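PDB 6QK4: membrane-bound lytic murein transglycosylase A from Burkholderia pseudomallei, which probably cleaves the beta-1,4 linkage between N-acetylmuramic acid and N-acetylglucosamine in peptidoglycan, forming a 1,6-anhydro bond in the N-acetylmuramic acid residue. Local coordinates for residues A[43-48]-A[69-74]; A[61-66]-A[84-89]; A[88-93]-A[343-348]. All coordinates share one frame; numbering follows the deposited sequence.

Interaction 1: residues A[43-48]-A[69-74]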
loop_
_atom_site.group_PDB
_atom_site.type_symbol
_atom_site.label_atom_id
_atom_site.label_comp_id
_atom_site.label_asym_id
_atom_site.label_seq_id
_atom_site.Cartn_x
_atom_site.Cartn_y
_atom_site.Cartn_z
ATOM N N GLY A 43 -15.158 0.997 -8.512
ATOM C CA GLY A 43 -13.938 0.198 -8.470
ATOM C C GLY A 43 -14.113 -1.212 -7.927
ATOM O O GLY A 43 -13.263 -2.084 -8.181
ATOM N N ALA A 44 -15.196 -1.512 -7.228
ATOM C CA ALA A 44 -15.274 -2.854 -6.642
ATOM C C ALA A 44 -15.356 -3.986 -7.683
ATOM O O ALA A 44 -14.796 -5.082 -7.464
ATOM C CB ALA A 44 -16.476 -2.931 -5.678
ATOM N N THR A 45 -16.026 -3.751 -8.834
ATOM C CA THR A 45 -16.074 -4.803 -9.860
ATOM C C THR A 45 -14.708 -5.071 -10.482
ATOM O O THR A 45 -14.480 -6.184 -10.992
ATOM C CB THR A 45 -17.050 -4.447 -10.964
ATOM O OG1 THR A 45 -16.904 -3.053 -11.263
ATOM C CG2 THR A 45 -18.517 -4.693 -10.466
ATOM N N ILE A 46 -13.833 -4.064 -10.531
ATOM C CA ILE A 46 -12.488 -4.295 -11.076
ATOM C C ILE A 46 -11.747 -5.288 -10.204
ATOM O O ILE A 46 -11.169 -6.272 -10.684
ATOM C CB ILE A 46 -11.721 -2.962 -11.206
ATOM C CG1 ILE A 46 -12.329 -2.102 -12.321
ATOM C CG2 ILE A 46 -10.252 -3.178 -11.528
ATOM C CD1 ILE A 46 -11.887 -0.637 -12.368
ATOM N N ALA A 47 -11.760 -5.048 -8.894
ATOM C CA ALA A 47 -11.071 -5.956 -7.970
ATOM C C ALA A 47 -11.772 -7.299 -7.917
ATOM O O ALA A 47 -11.115 -8.331 -7.744
ATOM C CB ALA A 47 -10.982 -5.342 -6.563
ATOM N N LEU A 48 -13.095 -7.306 -8.106
ATOM C CA LEU A 48 -13.836 -8.556 -8.206
ATOM C C LEU A 48 -13.395 -9.416 -9.402
ATOM O O LEU A 48 -13.254 -10.635 -9.279
ATOM C CB LEU A 48 -15.354 -8.263 -8.286
ATOM C CG LEU A 48 -16.249 -9.502 -8.574
ATOM C CD1 LEU A 48 -16.249 -10.375 -7.371
ATOM C CD2 LEU A 48 -17.670 -9.005 -8.759
ATOM N N MET A 69 -18.880 -11.615 -14.305
ATOM C CA MET A 69 -18.344 -11.245 -15.602
ATOM C C MET A 69 -19.379 -10.499 -16.438
ATOM O O MET A 69 -19.012 -9.885 -17.447
ATOM C CB MET A 69 -17.846 -12.506 -16.339
ATOM C CG MET A 69 -16.691 -13.199 -15.654
ATOM S SD MET A 69 -15.238 -12.124 -15.439
ATOM C CE MET A 69 -14.779 -12.518 -13.778
ATOM N N ARG A 70 -20.646 -10.507 -16.038
ATOM C CA ARG A 70 -21.649 -9.733 -16.769
ATOM C C ARG A 70 -21.780 -8.280 -16.281
ATOM O O ARG A 70 -22.549 -7.506 -16.855
ATOM C CB ARG A 70 -23.001 -10.480 -16.720
ATOM C CG ARG A 70 -22.800 -12.022 -16.907
ATOM C CD ARG A 70 -23.965 -12.760 -17.585
ATOM N NE ARG A 70 -25.267 -12.259 -17.153
ATOM C CZ ARG A 70 -25.975 -12.790 -16.159
ATOM N NH1 ARG A 70 -25.495 -13.835 -15.492
ATOM N NH2 ARG A 70 -27.157 -12.273 -15.827
ATOM N N LEU A 71 -21.071 -7.890 -15.231
ATOM C CA LEU A 71 -21.231 -6.550 -14.658
ATOM C C LEU A 71 -20.278 -5.565 -15.303
ATOM O O LEU A 71 -19.100 -5.882 -15.470
ATOM C CB LEU A 71 -20.904 -6.590 -13.170
ATOM C CG LEU A 71 -21.768 -7.551 -12.358
ATOM C CD1 LEU A 71 -21.261 -7.575 -10.966
ATOM C CD2 LEU A 71 -23.272 -7.126 -12.407
ATOM N N ASP A 72 -20.736 -4.335 -15.594
ATOM C CA ASP A 72 -19.769 -3.322 -15.988
ATOM C C ASP A 72 -19.360 -2.516 -14.743
ATOM O O ASP A 72 -19.955 -2.622 -13.670
ATOM C CB ASP A 72 -20.348 -2.427 -17.095
ATOM C CG ASP A 72 -21.549 -1.629 -16.634
ATOM O OD1 ASP A 72 -21.379 -0.785 -15.753
ATOM O OD2 ASP A 72 -22.677 -1.835 -17.181
ATOM N N ASP A 73 -18.355 -1.640 -14.900
ATOM C CA ASP A 73 -17.815 -0.931 -13.758
ATOM C C ASP A 73 -18.506 0.380 -13.479
ATOM O O ASP A 73 -18.177 1.063 -12.490
ATOM C CB ASP A 73 -16.301 -0.655 -13.996
ATOM C CG ASP A 73 -15.543 -1.917 -14.296
ATOM O OD1 ASP A 73 -15.731 -2.892 -13.543
ATOM O OD2 ASP A 73 -14.778 -1.952 -15.298
ATOM N N LEU A 74 -19.511 0.760 -14.276
ATOM C CA LEU A 74 -20.183 2.029 -14.051
ATOM C C LEU A 74 -21.511 1.874 -13.315
ATOM O O LEU A 74 -21.865 2.756 -12.503
ATOM C CB LEU A 74 -20.443 2.771 -15.364
ATOM C CG LEU A 74 -19.294 2.977 -16.340
ATOM C CD1 LEU A 74 -19.833 3.769 -17.519
ATOM C CD2 LEU A 74 -18.184 3.738 -15.658
HETATM O O HOH W 1 -16.682 -0.088 -10.625
#

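Interaction 2: residues A[61-66]-A[84-89]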
loop_
_atom_site.group_PDB
_atom_site.type_symbol
_atom_site.label_atom_id
_atom_site.label_comp_id
_atom_site.label_asym_id
_atom_site.label_seq_id
_atom_site.Cartn_x
_atom_site.Cartn_y
_atom_site.Cartn_z
ATOM N N TRP A 61 -17.513 -20.721 -5.921
ATOM C CA TRP A 61 -17.397 -19.437 -6.618
ATOM C C TRP A 61 -17.875 -19.473 -8.060
ATOM O O TRP A 61 -18.049 -18.420 -8.669
ATOM C CB TRP A 61 -15.928 -18.963 -6.562
ATOM C CG TRP A 61 -15.589 -18.351 -5.230
ATOM C CD1 TRP A 61 -15.318 -19.015 -4.043
ATOM C CD2 TRP A 61 -15.595 -16.958 -4.927
ATOM N NE1 TRP A 61 -15.058 -18.068 -3.022
ATOM C CE2 TRP A 61 -15.252 -16.812 -3.549
ATOM C CE3 TRP A 61 -15.815 -15.794 -5.706
ATOM C CZ2 TRP A 61 -15.114 -15.543 -2.932
ATOM C CZ3 TRP A 61 -15.679 -14.549 -5.091
ATOM C CH2 TRP A 61 -15.320 -14.452 -3.714
ATOM N N GLN A 62 -18.179 -20.651 -8.624
ATOM C CA GLN A 62 -18.428 -20.682 -10.061
ATOM C C GLN A 62 -19.607 -19.801 -10.443
ATOM O O GLN A 62 -19.532 -19.054 -11.425
ATOM C CB GLN A 62 -18.683 -22.151 -10.512
ATOM C CG GLN A 62 -17.464 -22.999 -10.541
ATOM C CD GLN A 62 -17.798 -24.485 -10.890
ATOM O OE1 GLN A 62 -18.921 -24.795 -11.343
ATOM N NE2 GLN A 62 -16.822 -25.388 -10.684
ATOM N N ARG A 63 -20.736 -19.917 -9.731
ATOM C CA ARG A 63 -21.897 -19.137 -10.125
ATOM C C ARG A 63 -21.663 -17.651 -9.934
ATOM O O ARG A 63 -22.078 -16.845 -10.771
ATOM C CB ARG A 63 -23.133 -19.528 -9.319
ATOM C CG ARG A 63 -23.726 -20.869 -9.726
ATOM C CD ARG A 63 -24.816 -21.207 -8.700
ATOM N NE ARG A 63 -25.841 -20.157 -8.592
ATOM C CZ ARG A 63 -26.059 -19.398 -7.510
ATOM N NH1 ARG A 63 -25.320 -19.543 -6.404
ATOM N NH2 ARG A 63 -27.020 -18.476 -7.537
ATOM N N ALA A 64 -21.118 -17.261 -8.784
ATOM C CA ALA A 64 -20.890 -15.835 -8.544
ATOM C C ALA A 64 -19.951 -15.238 -9.585
ATOM O O ALA A 64 -20.170 -14.100 -10.047
ATOM C CB ALA A 64 -20.321 -15.602 -7.133
ATOM N N CYS A 65 -18.859 -15.952 -9.908
ATOM C CA CYS A 65 -17.901 -15.465 -10.891
ATOM C C CYS A 65 -18.518 -15.383 -12.283
ATOM O O CYS A 65 -18.285 -14.410 -13.013
ATOM C CB CYS A 65 -16.658 -16.331 -10.895
ATOM S SG CYS A 65 -15.592 -15.788 -9.510
ATOM N N ALA A 66 -19.353 -16.360 -12.653
ATOM C CA ALA A 66 -20.054 -16.252 -13.937
ATOM C C ALA A 66 -20.923 -14.987 -13.999
ATOM O O ALA A 66 -20.907 -14.261 -15.004
ATOM C CB ALA A 66 -20.874 -17.529 -14.207
ATOM N N GLU A 84 -25.426 -8.329 -2.924
ATOM C CA GLU A 84 -26.495 -8.635 -1.964
ATOM C C GLU A 84 -27.134 -9.970 -2.289
ATOM O O GLU A 84 -27.587 -10.679 -1.390
ATOM C CB GLU A 84 -27.543 -7.508 -1.955
ATOM C CG GLU A 84 -27.033 -6.197 -1.290
ATOM C CD GLU A 84 -28.077 -5.152 -1.281
ATOM O OE1 GLU A 84 -29.211 -5.484 -1.754
ATOM O OE2 GLU A 84 -27.835 -4.014 -0.872
ATOM N N THR A 85 -27.103 -10.367 -3.566
ATOM C CA THR A 85 -27.740 -11.571 -4.076
ATOM C C THR A 85 -26.832 -12.791 -3.989
ATOM O O THR A 85 -27.310 -13.896 -3.705
ATOM C CB THR A 85 -28.152 -11.348 -5.556
ATOM O OG1 THR A 85 -29.147 -10.325 -5.640
ATOM C CG2 THR A 85 -28.675 -12.619 -6.232
ATOM N N TYR A 86 -25.521 -12.636 -4.259
ATOM C CA TYR A 86 -24.648 -13.790 -4.360
ATOM C C TYR A 86 -23.839 -14.068 -3.105
ATOM O O TYR A 86 -23.214 -15.134 -3.028
ATOM C CB TYR A 86 -23.715 -13.641 -5.568
ATOM C CG TYR A 86 -24.455 -13.947 -6.848
ATOM C CD1 TYR A 86 -25.177 -12.958 -7.518
ATOM C CD2 TYR A 86 -24.406 -15.229 -7.400
ATOM C CE1 TYR A 86 -25.884 -13.264 -8.740
ATOM C CE2 TYR A 86 -25.100 -15.523 -8.583
ATOM C CZ TYR A 86 -25.829 -14.526 -9.231
ATOM O OH TYR A 86 -26.516 -14.791 -10.411
ATOM N N PHE A 87 -23.849 -13.149 -2.116
ATOM C CA PHE A 87 -22.994 -13.314 -0.951
ATOM C C PHE A 87 -23.780 -13.034 0.301
ATOM O O PHE A 87 -24.742 -12.256 0.291
ATOM C CB PHE A 87 -21.750 -12.315 -0.972
ATOM C CG PHE A 87 -20.782 -12.606 -2.086
ATOM C CD1 PHE A 87 -21.005 -12.092 -3.356
ATOM C CD2 PHE A 87 -19.668 -13.385 -1.840
ATOM C CE1 PHE A 87 -20.132 -12.415 -4.455
ATOM C CE2 PHE A 87 -18.766 -13.742 -2.892
ATOM C CZ PHE A 87 -19.002 -13.206 -4.232
ATOM N N THR A 88 -23.351 -13.663 1.385
ATOM C CA THR A 88 -23.817 -13.338 2.717
ATOM C C THR A 88 -22.697 -12.688 3.523
ATOM O O THR A 88 -21.586 -13.238 3.562
ATOM C CB THR A 88 -24.295 -14.623 3.429
ATOM O OG1 THR A 88 -25.439 -15.140 2.710
ATOM C CG2 THR A 88 -24.793 -14.297 4.856
ATOM N N PRO A 89 -22.959 -11.594 4.221
ATOM C CA PRO A 89 -21.920 -11.023 5.086
ATOM C C PRO A 89 -21.909 -11.621 6.492
ATOM O O PRO A 89 -22.951 -11.878 7.093
ATOM C CB PRO A 89 -22.303 -9.531 5.106
ATOM C CG PRO A 89 -23.895 -9.560 5.077
ATOM C CD PRO A 89 -24.232 -10.843 4.283
#

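Interaction 3: residues A[88-93]-A[343-348]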
loop_
_atom_site.group_PDB
_atom_site.type_symbol
_atom_site.label_atom_id
_atom_site.label_comp_id
_atom_site.label_asym_id
_atom_site.label_seq_id
_atom_site.Cartn_x
_atom_site.Cartn_y
_atom_site.Cartn_z
ATOM N N THR A 88 -23.351 -13.663 1.385
ATOM C CA THR A 88 -23.817 -13.338 2.717
ATOM C C THR A 88 -22.697 -12.688 3.523
ATOM O O THR A 88 -21.586 -13.238 3.562
ATOM C CB THR A 88 -24.295 -14.623 3.429
ATOM O OG1 THR A 88 -25.439 -15.140 2.710
ATOM C CG2 THR A 88 -24.793 -14.297 4.856
ATOM N N PRO A 89 -22.959 -11.594 4.221
ATOM C CA PRO A 89 -21.920 -11.023 5.086
ATOM C C PRO A 89 -21.909 -11.621 6.492
ATOM O O PRO A 89 -22.951 -11.878 7.093
ATOM C CB PRO A 89 -22.303 -9.531 5.106
ATOM C CG PRO A 89 -23.895 -9.560 5.077
ATOM C CD PRO A 89 -24.232 -10.843 4.283
ATOM N N PHE A 90 -20.700 -11.821 7.044
ATOM C CA PHE A 90 -20.528 -12.386 8.379
ATOM C C PHE A 90 -19.726 -11.411 9.215
ATOM O O PHE A 90 -18.553 -11.154 8.915
ATOM C CB PHE A 90 -19.789 -13.726 8.392
ATOM C CG PHE A 90 -20.611 -14.878 7.833
ATOM C CD1 PHE A 90 -20.862 -14.926 6.476
ATOM C CD2 PHE A 90 -21.088 -15.933 8.656
ATOM C CE1 PHE A 90 -21.615 -15.948 5.913
ATOM C CE2 PHE A 90 -21.817 -16.988 8.069
ATOM C CZ PHE A 90 -22.088 -16.965 6.709
ATOM N N GLN A 91 -20.334 -10.901 10.271
ATOM C CA GLN A 91 -19.563 -10.062 11.213
ATOM C C GLN A 91 -18.371 -10.851 11.769
ATOM O O GLN A 91 -18.522 -12.002 12.179
ATOM C CB GLN A 91 -20.527 -9.583 12.334
ATOM C CG GLN A 91 -19.797 -9.010 13.551
ATOM C CD GLN A 91 -20.710 -8.953 14.738
ATOM O OE1 GLN A 91 -21.443 -7.980 14.903
ATOM N NE2 GLN A 91 -20.677 -9.983 15.559
ATOM N N PHE A 92 -17.151 -10.262 11.707
ATOM C CA PHE A 92 -15.906 -10.983 11.990
ATOM C C PHE A 92 -15.299 -10.486 13.290
ATOM O O PHE A 92 -15.061 -9.273 13.447
ATOM C CB PHE A 92 -14.938 -10.733 10.847
ATOM C CG PHE A 92 -13.651 -11.512 10.934
ATOM C CD1 PHE A 92 -13.668 -12.870 11.203
ATOM C CD2 PHE A 92 -12.438 -10.875 10.708
ATOM C CE1 PHE A 92 -12.450 -13.612 11.232
ATOM C CE2 PHE A 92 -11.229 -11.607 10.782
ATOM C CZ PHE A 92 -11.240 -12.967 11.028
ATOM N N ALA A 93 -15.076 -11.398 14.236
ATOM C CA ALA A 93 -14.466 -11.005 15.493
ATOM C C ALA A 93 -13.077 -11.607 15.695
ATOM O O ALA A 93 -12.743 -12.680 15.164
ATOM C CB ALA A 93 -15.364 -11.400 16.667
ATOM N N LEU A 343 -16.805 -10.479 6.702
ATOM C CA LEU A 343 -16.325 -11.326 5.608
ATOM C C LEU A 343 -17.512 -11.779 4.770
ATOM O O LEU A 343 -18.559 -12.155 5.314
ATOM C CB LEU A 343 -15.599 -12.546 6.172
ATOM C CG LEU A 343 -14.439 -12.334 7.140
ATOM C CD1 LEU A 343 -13.559 -13.590 7.216
ATOM C CD2 LEU A 343 -13.541 -11.221 6.752
ATOM N N LEU A 344 -17.382 -11.708 3.464
ATOM C CA LEU A 344 -18.436 -12.204 2.586
ATOM C C LEU A 344 -18.116 -13.641 2.168
ATOM O O LEU A 344 -16.981 -13.942 1.816
ATOM C CB LEU A 344 -18.546 -11.370 1.314
ATOM C CG LEU A 344 -19.193 -9.972 1.410
ATOM C CD1 LEU A 344 -18.467 -9.084 2.303
ATOM C CD2 LEU A 344 -19.232 -9.401 0.056
ATOM N N PHE A 345 -19.147 -14.499 2.140
ATOM C CA PHE A 345 -18.953 -15.858 1.617
ATOM C C PHE A 345 -20.001 -16.079 0.547
ATOM O O PHE A 345 -21.148 -15.681 0.743
ATOM C CB PHE A 345 -19.101 -16.909 2.718
ATOM C CG PHE A 345 -17.938 -16.910 3.647
ATOM C CD1 PHE A 345 -16.782 -17.610 3.322
ATOM C CD2 PHE A 345 -17.968 -16.148 4.817
ATOM C CE1 PHE A 345 -15.656 -17.566 4.150
ATOM C CE2 PHE A 345 -16.879 -16.084 5.651
ATOM C CZ PHE A 345 -15.697 -16.782 5.334
ATOM N N PRO A 346 -19.674 -16.738 -0.559
ATOM C CA PRO A 346 -20.684 -16.897 -1.624
ATOM C C PRO A 346 -21.808 -17.836 -1.219
ATOM O O PRO A 346 -21.572 -18.855 -0.574
ATOM C CB PRO A 346 -19.897 -17.479 -2.791
ATOM C CG PRO A 346 -18.634 -17.917 -2.253
ATOM C CD PRO A 346 -18.327 -17.081 -1.035
ATOM N N ASN A 347 -23.026 -17.469 -1.612
ATOM C CA ASN A 347 -24.202 -18.280 -1.268
ATOM C C ASN A 347 -24.113 -19.667 -1.877
ATOM O O ASN A 347 -24.391 -20.660 -1.188
ATOM C CB ASN A 347 -25.488 -17.571 -1.711
ATOM C CG ASN A 347 -25.742 -16.336 -0.912
ATOM O OD1 ASN A 347 -25.274 -16.232 0.228
ATOM N ND2 ASN A 347 -26.474 -15.377 -1.480
ATOM N N SER A 348 -23.752 -19.754 -3.156
ATOM C CA SER A 348 -23.279 -21.012 -3.760
ATOM C C SER A 348 -24.341 -22.147 -3.818
ATOM O O SER A 348 -25.071 -22.445 -2.849
ATOM C CB SER A 348 -22.002 -21.503 -3.018
ATOM O OG SER A 348 -21.904 -22.930 -2.971
#

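Interaction 1: residues A[43-48]-A[69-74]
Asp73 and Thr45 bury the most surface in this contact, and they are joined by a short hydrogen bond: Thr45 OG1 donates to Asp73 OD1 at 2.6 Å, entering on the anti lone pair, away from OD2. Thr45 reaches the carboxylate because chi1 of 41° sets OG1 between its own backbone N and carbonyl carbon. The same torsion turns CG2 to a different partner: the methyl lies 4.0 Å from Leu71 CD1 and 4.1 Å from Leu71 CB, the two side chains crossing at about a right angle. Thr45 thus divides its branches between a polar and an apolar neighbour.

The setting is the start of helix 44-55, with Gly43 as its N-cap, laid against the loop that joins helix 62-68 to helix 76-86. In that loop Asp72 forms an Asx turn, its OD1 accepting from Leu74 N at 2.8 Å. A water closes the polar side of the contact: it accepts from Gly43 N and donates both to Thr45 OG1 and to Asp73 O, the last at 2.7 Å. Asp73 OD1 has a second partner in Arg49, one turn beyond Thr45 on helix 44-55, which forms a salt bridge to it; this nearby positive charge would tend to stabilise the ionised carboxylate. Ile46 runs across the same group, its CG1 3.7 Å from Asp73 OD1, while Leu71 continues past Thr45 to Phe82 of helix 76-86.

Interaction 2: residues A[61-66]-A[84-89]
The carbonyl O of Trp61, a residue whose indole meets Phe87 across this contact, accepts from Cys65 N at 2.9 Å, the shorter of the two backbone bonds within 61-66. No hydrogen bond spans the two segments; the contact is made by rings, a methyl group and the guanidinium of Arg63. Trp61 and Phe87 make an offset edge-to-face pair, the edge of the phenyl ring directed at the face of the indole's six-membered ring. Their centroids are 5.4 Å apart and the planes meet at 61°, well short of perpendicular, with Trp61 CH2 to Phe87 CE2 closest at 3.6 Å.

Ala64 lies at the backbone's nearest approach, with its CA 6.0 Å from the CA of Tyr86. That same Ala64 CA is 3.7 Å from Tyr86 CD2, while its CB meets Phe87 CZ at 4.0 Å. Farther out, Arg63 bends at chi3 (56°), which brings its guanidinium alongside the tyrosine: Tyr86 CE2 lies over one face of that group, 3.7 Å from NH2, and the two planes are 29° apart.

The contact sets helix 62-68 against the junction where helix 76-86 passes into strand 87-92. On its far side Cys65 is tied to Cys52 of helix 44-55 by a disulfide, while Pro346 of strand 336-346 touches both Trp61 and Phe87. With no hydrogen bond across it, the seating of the helix here probably rests on the fit of rings and methyl group, the Arg63 guanidinium on Tyr86 adding a charged edge, and the Cys52-Cys65 link ties the helix to its neighbour.

Interaction 3: residues A[88-93]-A[343-348]
Phe90 and Leu343 are an antiparallel hydrogen-bonded pair joining strands 87-92 and 336-346, the latter largely within the sequence range of the 3D domain, a family of the double-psi beta-barrel clan. Phe90 N donates to Leu343 O at 2.8 Å and Leu343 N returns the bond to Phe90 O; Thr88 and Phe345 repeat the exchange two residues away. Pro89 and Leu344 between them form a non-hydrogen-bonded pair, their side chains on the face opposite that of Thr88, Phe90, Leu343 and Phe345.

Traced outward, Phe90 begins with CB 3.7 Å from Leu343 O. Its CG stands beside the backbone N (chi1 -71°), and this swings the ring toward Phe345: CD1 lies 3.6 Å from Phe345 CD2, and CE1, one atom further on, meets both that carbon and Phe345 CB. The phenylalanine planes stand at 88°, the edge of Phe345 aimed at the face of Phe90 in an offset edge-to-face pair. Leu343 turns to Phe92 instead, its CD1 4.2 Å from the ring centroid, a CH-pi contact over the face.

Past the end of the ladder, Thr88 OG1 donates to Asn347 OD1 at 2.7 Å, lying in the plane of the amide carbonyl.

Interactions 1 and 2 belong to the helical region early in the chain, and their segments alternate along it: 43-48, 61-66, 69-74, 84-89. Their centres are about 13 Å apart, and they use the successive helices 44-55 and 62-68. Interaction 3 shares Thr88 and Pro89 with interaction 2, centres about 10 Å apart. The two touch directly where Tyr86 O lies 2.7 Å from Asn347 N, a probable hydrogen bond. Interaction 1 stands about 8 Å from interaction 3 at the nearest atoms. Interaction 2 brings helix 62-68 against the start of strand 87-92, which interaction 3 pairs with strand 336-346 some 250 residues on, joining the early part of the chain to its C-terminal strand.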